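PDB 4QVS: S-layer domain-containing protein from Ruminiclostridium thermocellum ATCC 27405, which is of unknown function but carries a concanavalin A-like lectin/glucanase domain, consistent with a carbohydrate-binding role at the cell surface, and pairs with a second copy of itself. Local coordinates for residues A[9-14]-A[20-25]; A[99-104]-A[120-125]; A[138-143]-A[149-154]. All coordinates share one frame; numbering follows the deposited sequence.

Contact 1 of 3, residues A[9-14]-A[20-25]. With NA (sodium ion), chain C.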
loop_
_atom_site.group_PDB
_atom_site.type_symbol
_atom_site.label_atom_id
_atom_site.label_comp_id
_atom_site.label_asym_id
_atom_site.label_seq_id
_atom_site.Cartn_x
_atom_site.Cartn_y
_atom_site.Cartn_z
ATOM N N TYR A 9 -5.569 15.928 -21.379
ATOM C CA TYR A 9 -6.444 15.091 -22.187
ATOM C C TYR A 9 -7.649 14.670 -21.332
ATOM O O TYR A 9 -7.513 13.922 -20.364
ATOM C CB TYR A 9 -5.687 13.895 -22.750
ATOM C CG TYR A 9 -4.609 14.363 -23.716
ATOM C CD1 TYR A 9 -4.944 14.793 -25.020
ATOM C CD2 TYR A 9 -3.307 14.492 -23.308
ATOM C CE1 TYR A 9 -3.995 15.307 -25.896
ATOM C CE2 TYR A 9 -2.337 14.964 -24.205
ATOM C CZ TYR A 9 -2.696 15.376 -25.483
ATOM O OH TYR A 9 -1.714 15.849 -26.323
HETATM N N MSE A 10 -8.814 15.171 -21.720
HETATM C CA MSE A 10 -10.057 14.904 -21.005
HETATM C C MSE A 10 -10.733 13.738 -21.643
HETATM O O MSE A 10 -11.660 13.187 -21.083
HETATM C CB MSE A 10 -10.967 16.122 -21.097
HETATM C CG MSE A 10 -10.378 17.329 -20.392
HETATM SE SE MSE A 10 -11.751 18.738 -20.525
HETATM C CE MSE A 10 -12.846 17.937 -19.086
ATOM N N PHE A 11 -10.314 13.386 -22.862
ATOM C CA PHE A 11 -10.859 12.230 -23.554
ATOM C C PHE A 11 -12.396 12.155 -23.580
ATOM O O PHE A 11 -12.959 11.051 -23.441
ATOM C CB PHE A 11 -10.314 10.932 -22.941
ATOM C CG PHE A 11 -8.819 10.789 -23.002
ATOM C CD1 PHE A 11 -8.158 10.707 -24.248
ATOM C CD2 PHE A 11 -8.067 10.644 -21.861
ATOM C CE1 PHE A 11 -6.794 10.536 -24.300
ATOM C CE2 PHE A 11 -6.679 10.471 -21.924
ATOM C CZ PHE A 11 -6.045 10.437 -23.163
ATOM N N ASP A 12 -13.067 13.302 -23.764
ATOM C CA ASP A 12 -14.536 13.346 -23.787
ATOM C C ASP A 12 -15.161 13.170 -25.160
ATOM O O ASP A 12 -16.239 12.603 -25.268
ATOM C CB ASP A 12 -15.049 14.648 -23.167
ATOM C CG ASP A 12 -14.804 14.704 -21.664
ATOM O OD1 ASP A 12 -14.658 13.620 -21.043
ATOM O OD2 ASP A 12 -14.721 15.811 -21.114
ATOM N N GLU A 13 -14.488 13.615 -26.214
ATOM C CA GLU A 13 -15.084 13.577 -27.528
ATOM C C GLU A 13 -14.028 13.773 -28.592
ATOM O O GLU A 13 -13.218 14.687 -28.494
ATOM C CB GLU A 13 -16.081 14.724 -27.615
ATOM C CG GLU A 13 -16.994 14.667 -28.819
ATOM C CD GLU A 13 -18.015 15.781 -28.769
ATOM O OE1 GLU A 13 -17.587 16.950 -28.676
ATOM O OE2 GLU A 13 -19.237 15.499 -28.808
ATOM N N ALA A 14 -14.058 12.921 -29.614
ATOM C CA ALA A 14 -13.096 12.970 -30.708
ATOM C C ALA A 14 -13.172 14.304 -31.411
ATOM O O ALA A 14 -14.240 14.930 -31.471
ATOM C CB ALA A 14 -13.357 11.848 -31.704
ATOM N N ASN A 20 -10.864 9.095 -33.660
ATOM C CA ASN A 20 -9.949 8.658 -32.623
ATOM C C ASN A 20 -8.973 9.685 -32.137
ATOM O O ASN A 20 -8.031 9.331 -31.450
ATOM C CB ASN A 20 -9.158 7.448 -33.140
ATOM C CG ASN A 20 -8.420 7.755 -34.438
ATOM O OD1 ASN A 20 -8.542 8.841 -35.003
ATOM N ND2 ASN A 20 -7.693 6.789 -34.929
ATOM N N GLU A 21 -9.199 10.960 -32.429
ATOM C CA GLU A 21 -8.289 11.990 -31.967
ATOM C C GLU A 21 -8.898 12.816 -30.849
ATOM O O GLU A 21 -10.063 13.162 -30.887
ATOM C CB GLU A 21 -7.811 12.863 -33.114
ATOM C CG GLU A 21 -6.946 12.070 -34.073
ATOM C CD GLU A 21 -6.419 12.887 -35.225
ATOM O OE1 GLU A 21 -5.924 14.014 -35.021
ATOM O OE2 GLU A 21 -6.492 12.371 -36.336
ATOM N N PHE A 22 -8.071 13.100 -29.858
ATOM C CA PHE A 22 -8.471 13.827 -28.662
ATOM C C PHE A 22 -7.494 14.961 -28.368
ATOM O O PHE A 22 -6.273 14.773 -28.252
ATOM C CB PHE A 22 -8.593 12.843 -27.510
ATOM C CG PHE A 22 -9.670 11.826 -27.735
ATOM C CD1 PHE A 22 -10.989 12.115 -27.416
ATOM C CD2 PHE A 22 -9.378 10.607 -28.328
ATOM C CE1 PHE A 22 -11.998 11.195 -27.662
ATOM C CE2 PHE A 22 -10.387 9.682 -28.589
ATOM C CZ PHE A 22 -11.692 9.962 -28.245
ATOM N N LYS A 23 -8.043 16.158 -28.270
ATOM C CA LYS A 23 -7.213 17.345 -28.125
ATOM C C LYS A 23 -6.680 17.551 -26.739
ATOM O O LYS A 23 -7.191 16.991 -25.738
ATOM C CB LYS A 23 -8.009 18.604 -28.500
ATOM C CG LYS A 23 -9.077 18.966 -27.480
ATOM C CD LYS A 23 -9.743 20.285 -27.791
ATOM C CE LYS A 23 -10.835 20.543 -26.758
ATOM N NZ LYS A 23 -11.436 21.893 -26.904
ATOM N N ASP A 24 -5.611 18.337 -26.713
ATOM C CA ASP A 24 -5.021 18.847 -25.507
ATOM C C ASP A 24 -5.810 20.118 -25.140
ATOM O O ASP A 24 -5.702 21.115 -25.817
ATOM C CB ASP A 24 -3.595 19.265 -25.785
ATOM C CG ASP A 24 -3.017 20.063 -24.668
ATOM O OD1 ASP A 24 -3.588 20.015 -23.562
ATOM O OD2 ASP A 24 -2.000 20.731 -24.894
ATOM N N TYR A 25 -6.581 20.079 -24.066
ATOM C CA TYR A 25 -7.332 21.267 -23.632
ATOM C C TYR A 25 -6.489 22.494 -23.313
ATOM O O TYR A 25 -6.990 23.612 -23.357
ATOM C CB TYR A 25 -8.205 20.926 -22.444
ATOM C CG TYR A 25 -9.461 20.276 -22.893
ATOM C CD1 TYR A 25 -9.468 18.954 -23.296
ATOM C CD2 TYR A 25 -10.639 21.004 -22.967
ATOM C CE1 TYR A 25 -10.622 18.365 -23.733
ATOM C CE2 TYR A 25 -11.803 20.417 -23.404
ATOM C CZ TYR A 25 -11.790 19.101 -23.784
ATOM O OH TYR A 25 -12.954 18.534 -24.213
HETATM NA NA NA C . -13.085 12.662 -19.360
HETATM O O HOH W 1 -9.023 15.349 -24.777
HETATM O O HOH W 2 -10.998 16.082 -28.316
HETATM O O HOH W 3 -12.616 14.430 -18.500
#
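The edge of the Phe11 ring is turned to the face of Phe22 in an offset edge-to-face stack, centroids 5.9 Å apart and planes at 69°. The Phe22 ring also receives CA of Ala14 as an off-centre CH-pi contact. The Tyr9 ring, by contrast, presents its edge to a backbone oxygen, CE1 lying 3.3 Å from Phe22 O, while its hydroxyl is hydrogen-bonded to Gly30 O. In the conformer of Tyr25 described, one of two, the selenium of Met10, deposited as selenomethionine, lies over one face of the Tyr25 ring in a Met-aromatic contact, CG of Met10 covers the same face, and CE of Lys23 lies against the opposite face, offset toward the rim. CG of Met10 stands opposite the carbonyl carbon (chi1 -65°), and an extended chi2 carries SE across the ring. The loop after strand 7-9 folds back over the short strand 21-22 and holds a sodium site. Met10 O and Asp12 OD1 bind the ion, OD1 at 2.5 Å from the sodium, and a water, Asn45 O, Asn47 O and Asp202 of the second subunit also bind it. No direct hydrogen bond joins 9-14 to 20-25; two waters bridge them instead. One accepts from Phe11 N and donates to Lys23 O, at 2.6 Å from that oxygen. The other accepts from Lys23 N and donates to Glu13 O, 2.6 Å from that carbonyl oxygen.

Contact 2 of 3, residues A[99-104]-A[120-125]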
loop_
_atom_site.group_PDB
_atom_site.type_symbol
_atom_site.label_atom_id
_atom_site.label_comp_id
_atom_site.label_asym_id
_atom_site.label_seq_id
_atom_site.Cartn_x
_atom_site.Cartn_y
_atom_site.Cartn_z
ATOM N N TYR A 99 14.517 6.075 -21.129
ATOM C CA TYR A 99 13.074 6.200 -21.003
ATOM C C TYR A 99 12.642 6.366 -19.559
ATOM O O TYR A 99 13.465 6.206 -18.656
ATOM C CB TYR A 99 12.402 4.913 -21.533
ATOM C CG TYR A 99 12.747 3.594 -20.805
ATOM C CD1 TYR A 99 12.031 3.173 -19.664
ATOM C CD2 TYR A 99 13.737 2.748 -21.292
ATOM C CE1 TYR A 99 12.334 1.982 -19.023
ATOM C CE2 TYR A 99 14.048 1.557 -20.679
ATOM C CZ TYR A 99 13.343 1.174 -19.544
ATOM O OH TYR A 99 13.660 -0.012 -18.965
HETATM N N MSE A 100 11.352 6.680 -19.377
HETATM C CA MSE A 100 10.743 6.708 -18.044
HETATM C C MSE A 100 9.394 6.091 -18.275
HETATM O O MSE A 100 8.749 6.341 -19.283
HETATM C CB MSE A 100 10.873 8.043 -17.332
HETATM C CG MSE A 100 9.809 9.038 -17.740
HETATM SE SE MSE A 100 10.422 10.838 -17.258
HETATM C CE MSE A 100 8.667 11.357 -17.827
ATOM N N ARG A 101 9.000 5.209 -17.361
ATOM C CA ARG A 101 7.821 4.406 -17.515
ATOM C C ARG A 101 7.098 4.120 -16.167
ATOM O O ARG A 101 7.740 3.744 -15.198
ATOM C CB ARG A 101 8.329 3.109 -18.066
ATOM C CG ARG A 101 7.296 2.083 -18.432
ATOM C CD ARG A 101 7.944 0.989 -19.272
ATOM N NE ARG A 101 9.015 0.260 -18.562
ATOM C CZ ARG A 101 9.543 -0.887 -18.986
ATOM N NH1 ARG A 101 9.135 -1.436 -20.114
ATOM N NH2 ARG A 101 10.504 -1.498 -18.280
ATOM N N LEU A 102 5.787 4.262 -16.133
ATOM C CA LEU A 102 5.040 4.002 -14.879
ATOM C C LEU A 102 4.362 2.693 -15.147
ATOM O O LEU A 102 3.771 2.519 -16.210
ATOM C CB LEU A 102 3.996 5.066 -14.551
ATOM C CG LEU A 102 3.167 4.810 -13.262
ATOM C CD1 LEU A 102 3.982 5.043 -12.020
ATOM C CD2 LEU A 102 1.967 5.726 -13.239
ATOM N N THR A 103 4.473 1.753 -14.204
ATOM C CA THR A 103 3.885 0.472 -14.381
ATOM C C THR A 103 3.029 0.030 -13.169
ATOM O O THR A 103 3.255 0.453 -12.024
ATOM C CB THR A 103 4.975 -0.556 -14.571
ATOM O OG1 THR A 103 5.859 -0.486 -13.467
ATOM C CG2 THR A 103 5.822 -0.263 -15.873
ATOM N N ALA A 104 2.040 -0.789 -13.492
ATOM C CA ALA A 104 1.253 -1.526 -12.536
ATOM C C ALA A 104 2.079 -2.775 -12.242
ATOM O O ALA A 104 2.740 -3.322 -13.149
ATOM C CB ALA A 104 -0.084 -1.900 -13.143
ATOM N N TYR A 120 18.137 -2.839 -17.094
ATOM C CA TYR A 120 18.904 -3.195 -15.910
ATOM C C TYR A 120 19.429 -2.018 -15.179
ATOM O O TYR A 120 20.047 -2.190 -14.151
ATOM C CB TYR A 120 20.066 -4.138 -16.244
ATOM C CG TYR A 120 19.560 -5.395 -16.859
ATOM C CD1 TYR A 120 18.849 -6.325 -16.098
ATOM C CD2 TYR A 120 19.756 -5.663 -18.218
ATOM C CE1 TYR A 120 18.339 -7.482 -16.677
ATOM C CE2 TYR A 120 19.258 -6.822 -18.804
ATOM C CZ TYR A 120 18.545 -7.723 -18.045
ATOM O OH TYR A 120 18.062 -8.884 -18.640
ATOM N N GLY A 121 19.222 -0.822 -15.701
ATOM C CA GLY A 121 19.711 0.351 -15.008
ATOM C C GLY A 121 18.575 1.173 -14.448
ATOM O O GLY A 121 18.769 2.274 -14.020
ATOM N N GLU A 122 17.380 0.658 -14.474
ATOM C CA GLU A 122 16.268 1.447 -13.952
ATOM C C GLU A 122 16.449 1.906 -12.513
ATOM O O GLU A 122 16.892 1.151 -11.667
ATOM C CB GLU A 122 14.988 0.655 -14.048
ATOM C CG GLU A 122 14.459 0.549 -15.463
ATOM C CD GLU A 122 13.130 -0.190 -15.510
ATOM O OE1 GLU A 122 12.660 -0.623 -14.451
ATOM O OE2 GLU A 122 12.547 -0.350 -16.602
ATOM N N LYS A 123 16.183 3.184 -12.289
ATOM C CA LYS A 123 16.130 3.777 -10.948
ATOM C C LYS A 123 14.635 3.881 -10.752
ATOM O O LYS A 123 13.943 4.463 -11.591
ATOM C CB LYS A 123 16.743 5.178 -10.858
ATOM C CG LYS A 123 18.173 5.333 -11.317
ATOM C CD LYS A 123 19.094 4.361 -10.624
ATOM C CE LYS A 123 20.471 4.421 -11.254
ATOM N NZ LYS A 123 21.236 3.222 -10.831
ATOM N N THR A 124 14.140 3.373 -9.633
ATOM C CA THR A 124 12.717 3.234 -9.439
ATOM C C THR A 124 12.135 3.753 -8.143
ATOM O O THR A 124 12.852 3.996 -7.177
ATOM C CB THR A 124 12.426 1.761 -9.378
ATOM O OG1 THR A 124 13.031 1.253 -8.193
ATOM C CG2 THR A 124 13.042 1.055 -10.581
ATOM N N ILE A 125 10.810 3.891 -8.146
ATOM C CA ILE A 125 10.038 4.221 -6.948
ATOM C C ILE A 125 8.881 3.256 -6.992
ATOM O O ILE A 125 8.205 3.148 -8.023
ATOM C CB ILE A 125 9.408 5.611 -6.973
ATOM C CG1 ILE A 125 10.329 6.636 -7.615
ATOM C CG2 ILE A 125 9.012 6.017 -5.559
ATOM C CD1 ILE A 125 9.643 7.957 -7.898
HETATM O O HOH W 4 9.749 0.282 -15.925
#
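Tyr99 and Arg101 converge on one carboxylate oxygen, OE2 of Glu122, across a four-stranded antiparallel sheet of the concanavalin A-like domain. Strand 110-115 lies between strand 99-104 and strand 123-126, so these side chains reach over a neighbouring strand, and the Glu122 side chain packs on Ala113 of that strand. Tyr99 OH donates to Glu122 OE2 over 2.6 Å, meeting the anti lone pair of OE2, the one turned away from OE1. The oxygen lies at the edge of the tyrosine ring, in its plane, whereas the carboxylate is turned 81° from that plane. The ionic part is a salt bridge from Arg101 NH2 to the same Glu122 OE2, 2.9 Å long and bent, with 140° at the hydrogen. Guanidinium and carboxylate stand nearly perpendicular, and NH2 meets OE2 almost end-on to its C-O bond, a single-oxygen contact and not a two-pronged one; OE2 is itself tilted out of the guanidinium plane. A bend at chi3 (62°) in the otherwise extended Arg101 chain turns the guanidinium toward Glu122. Two buried donors on one oxygen would probably help to keep the glutamate ionised. The other side of the arginine serves the dimer: NH1 forms a salt bridge with Asp190 of the second subunit and a hydrogen bond with Ser182 of that chain. Water supplies the last link, accepting from Arg101 NE at 2.7 Å and donating to Glu122 OE2 at 2.9 Å.

Contact 3 of 3, residues A[138-143]-A[149-154]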
loop_
_atom_site.group_PDB
_atom_site.type_symbol
_atom_site.label_atom_id
_atom_site.label_comp_id
_atom_site.label_asym_id
_atom_site.label_seq_id
_atom_site.Cartn_x
_atom_site.Cartn_y
_atom_site.Cartn_z
ATOM N N HIS A 138 3.781 -11.102 6.865
ATOM C CA HIS A 138 4.338 -10.827 8.171
ATOM C C HIS A 138 4.038 -9.388 8.537
ATOM O O HIS A 138 4.239 -8.497 7.738
ATOM C CB HIS A 138 5.845 -11.071 8.217
ATOM C CG HIS A 138 6.414 -10.972 9.603
ATOM N ND1 HIS A 138 7.056 -9.844 10.071
ATOM C CD2 HIS A 138 6.380 -11.841 10.641
ATOM C CE1 HIS A 138 7.409 -10.030 11.330
ATOM N NE2 HIS A 138 7.021 -11.240 11.697
ATOM N N VAL A 139 3.533 -9.158 9.739
ATOM C CA VAL A 139 3.283 -7.798 10.161
ATOM C C VAL A 139 4.014 -7.487 11.456
ATOM O O VAL A 139 4.094 -8.322 12.331
ATOM C CB VAL A 139 1.786 -7.546 10.347
ATOM C CG1 VAL A 139 1.541 -6.125 10.832
ATOM C CG2 VAL A 139 1.025 -7.792 9.048
ATOM N N ALA A 140 4.522 -6.268 11.580
ATOM C CA ALA A 140 5.178 -5.845 12.814
ATOM C C ALA A 140 4.928 -4.372 13.074
ATOM O O ALA A 140 4.713 -3.604 12.137
ATOM C CB ALA A 140 6.669 -6.121 12.757
ATOM N N VAL A 141 4.842 -4.028 14.363
ATOM C CA VAL A 141 4.765 -2.674 14.827
ATOM C C VAL A 141 5.946 -2.526 15.763
ATOM O O VAL A 141 6.171 -3.418 16.580
ATOM C CB VAL A 141 3.531 -2.445 15.706
ATOM C CG1 VAL A 141 3.434 -0.962 16.053
ATOM C CG2 VAL A 141 2.281 -2.937 15.001
ATOM N N THR A 142 6.659 -1.408 15.694
ATOM C CA THR A 142 7.792 -1.102 16.593
ATOM C C THR A 142 7.607 0.303 17.175
ATOM O O THR A 142 7.175 1.229 16.457
ATOM C CB THR A 142 9.191 -1.114 15.881
ATOM O OG1 THR A 142 9.263 -0.051 14.921
ATOM C CG2 THR A 142 9.416 -2.391 15.173
ATOM N N LEU A 143 7.890 0.472 18.470
ATOM C CA LEU A 143 7.852 1.802 19.106
ATOM C C LEU A 143 9.247 2.061 19.655
ATOM O O LEU A 143 9.775 1.259 20.429
ATOM C CB LEU A 143 6.804 1.907 20.218
ATOM C CG LEU A 143 6.671 3.295 20.886
ATOM C CD1 LEU A 143 6.001 4.302 19.960
ATOM C CD2 LEU A 143 5.904 3.229 22.208
ATOM N N THR A 149 6.614 2.471 14.033
ATOM C CA THR A 149 6.722 2.015 12.638
ATOM C C THR A 149 5.938 0.742 12.307
ATOM O O THR A 149 5.943 -0.232 13.063
ATOM C CB THR A 149 8.206 1.800 12.281
ATOM O OG1 THR A 149 8.926 3.002 12.566
ATOM C CG2 THR A 149 8.386 1.438 10.799
ATOM N N LEU A 150 5.255 0.768 11.172
ATOM C CA LEU A 150 4.538 -0.384 10.665
ATOM C C LEU A 150 5.355 -1.037 9.608
ATOM O O LEU A 150 5.905 -0.350 8.719
ATOM C CB LEU A 150 3.241 0.023 9.997
ATOM C CG LEU A 150 2.088 0.339 10.915
ATOM C CD1 LEU A 150 0.922 0.945 10.140
ATOM C CD2 LEU A 150 1.682 -0.942 11.624
ATOM N N TYR A 151 5.367 -2.362 9.658
ATOM C CA TYR A 151 6.054 -3.177 8.688
ATOM C C TYR A 151 5.165 -4.298 8.160
ATOM O O TYR A 151 4.448 -4.957 8.939
ATOM C CB TYR A 151 7.245 -3.887 9.314
ATOM C CG TYR A 151 8.362 -3.028 9.804
ATOM C CD1 TYR A 151 8.370 -2.512 11.100
ATOM C CD2 TYR A 151 9.464 -2.807 9.000
ATOM C CE1 TYR A 151 9.426 -1.748 11.553
ATOM C CE2 TYR A 151 10.509 -2.040 9.434
ATOM C CZ TYR A 151 10.498 -1.517 10.696
ATOM O OH TYR A 151 11.582 -0.793 11.067
ATOM N N ILE A 152 5.240 -4.523 6.844
ATOM C CA ILE A 152 4.589 -5.652 6.181
ATOM C C ILE A 152 5.726 -6.398 5.488
ATOM O O ILE A 152 6.507 -5.789 4.788
ATOM C CB ILE A 152 3.547 -5.235 5.149
ATOM C CG1 ILE A 152 2.372 -4.545 5.853
ATOM C CG2 ILE A 152 3.061 -6.473 4.400
ATOM C CD1 ILE A 152 1.301 -4.030 4.920
ATOM N N ASN A 153 5.839 -7.699 5.720
ATOM C CA ASN A 153 6.975 -8.477 5.214
ATOM C C ASN A 153 8.324 -7.769 5.308
ATOM O O ASN A 153 9.124 -7.825 4.380
ATOM C CB ASN A 153 6.722 -8.946 3.788
ATOM C CG ASN A 153 5.573 -9.912 3.707
ATOM O OD1 ASN A 153 5.491 -10.862 4.488
ATOM N ND2 ASN A 153 4.682 -9.681 2.762
ATOM N N GLY A 154 8.565 -7.086 6.422
ATOM C CA GLY A 154 9.864 -6.446 6.680
ATOM C C GLY A 154 10.147 -5.137 5.975
ATOM O O GLY A 154 11.281 -4.644 6.021
HETATM O O HOH W 5 6.862 -7.569 8.735
#
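Thr142 and Thr149 lie side by side and point the same way, with OG1 of Thr142 3.4 Å from CB of Thr149. Thr142 also meets Tyr151, which it crosses at about a right angle: its CG2 approaches CE1 of the tyrosine at 3.7 Å, while its OG1 lies in the ring plane at the edge. The first torsion of Thr142 (chi1 66°) divides its branches in this way, tucking OG1 between the backbone N and carbonyl carbon and sending CG2 opposite the carbonyl carbon. Ala140 adds its CB beside CB of Tyr151 on the same face, and Ile216 of helix 213-219 packs on both residues. On the reverse face Val141 and Leu150 run alongside each other, CG2 of the valine 4.0 Å from CD2 of the leucine. This alternation belongs to an antiparallel beta hairpin of strands 137-144 and 147-152, whose segment axes are 4.8 Å apart at 167°. Ala140 with Tyr151 and Thr142 with Thr149 are the hydrogen-bonded pairs, each joined by two backbone bonds; Val139 with Ile152 and Val141 with Leu150 are non-hydrogen-bonded. Strand 137-144 also pairs with a strand of the second subunit, continuing the sheet across the interface. At the far end Asn153 leaves the strand with positive phi (40°). Its N donates to His138 O over 2.7 Å, and its side-chain OD1 accepts from His138 N at 2.9 Å, a donor that stands above the amide carbonyl plane. A water lies in the plane of the His138 ring, 2.6 Å from ND1, and accepts from Gly154 N.

How the contacts relate
The three contacts follow one another along the chain without touching; contacts 1 and 3 lie on opposite sides of its centre, their centres about 45 Å apart. Contact 1 is the most superficial of the three, a partly buried loop arrangement, whereas contacts 2 and 3 are buried in the concanavalin A-like region. No strand is common to two contacts, although strands 123-126 and 137-144 are consecutive. Contact 1 relies on aromatic packing, bridging waters and a metal, contact 2 on a hydroxyl and a guanidinium sharing one carboxylate oxygen, and contact 3 on regular backbone pairing. All reach the second subunit, through a shared sodium ion in contact 1, among others an arginine in contact 2, and a continued strand ladder in contact 3.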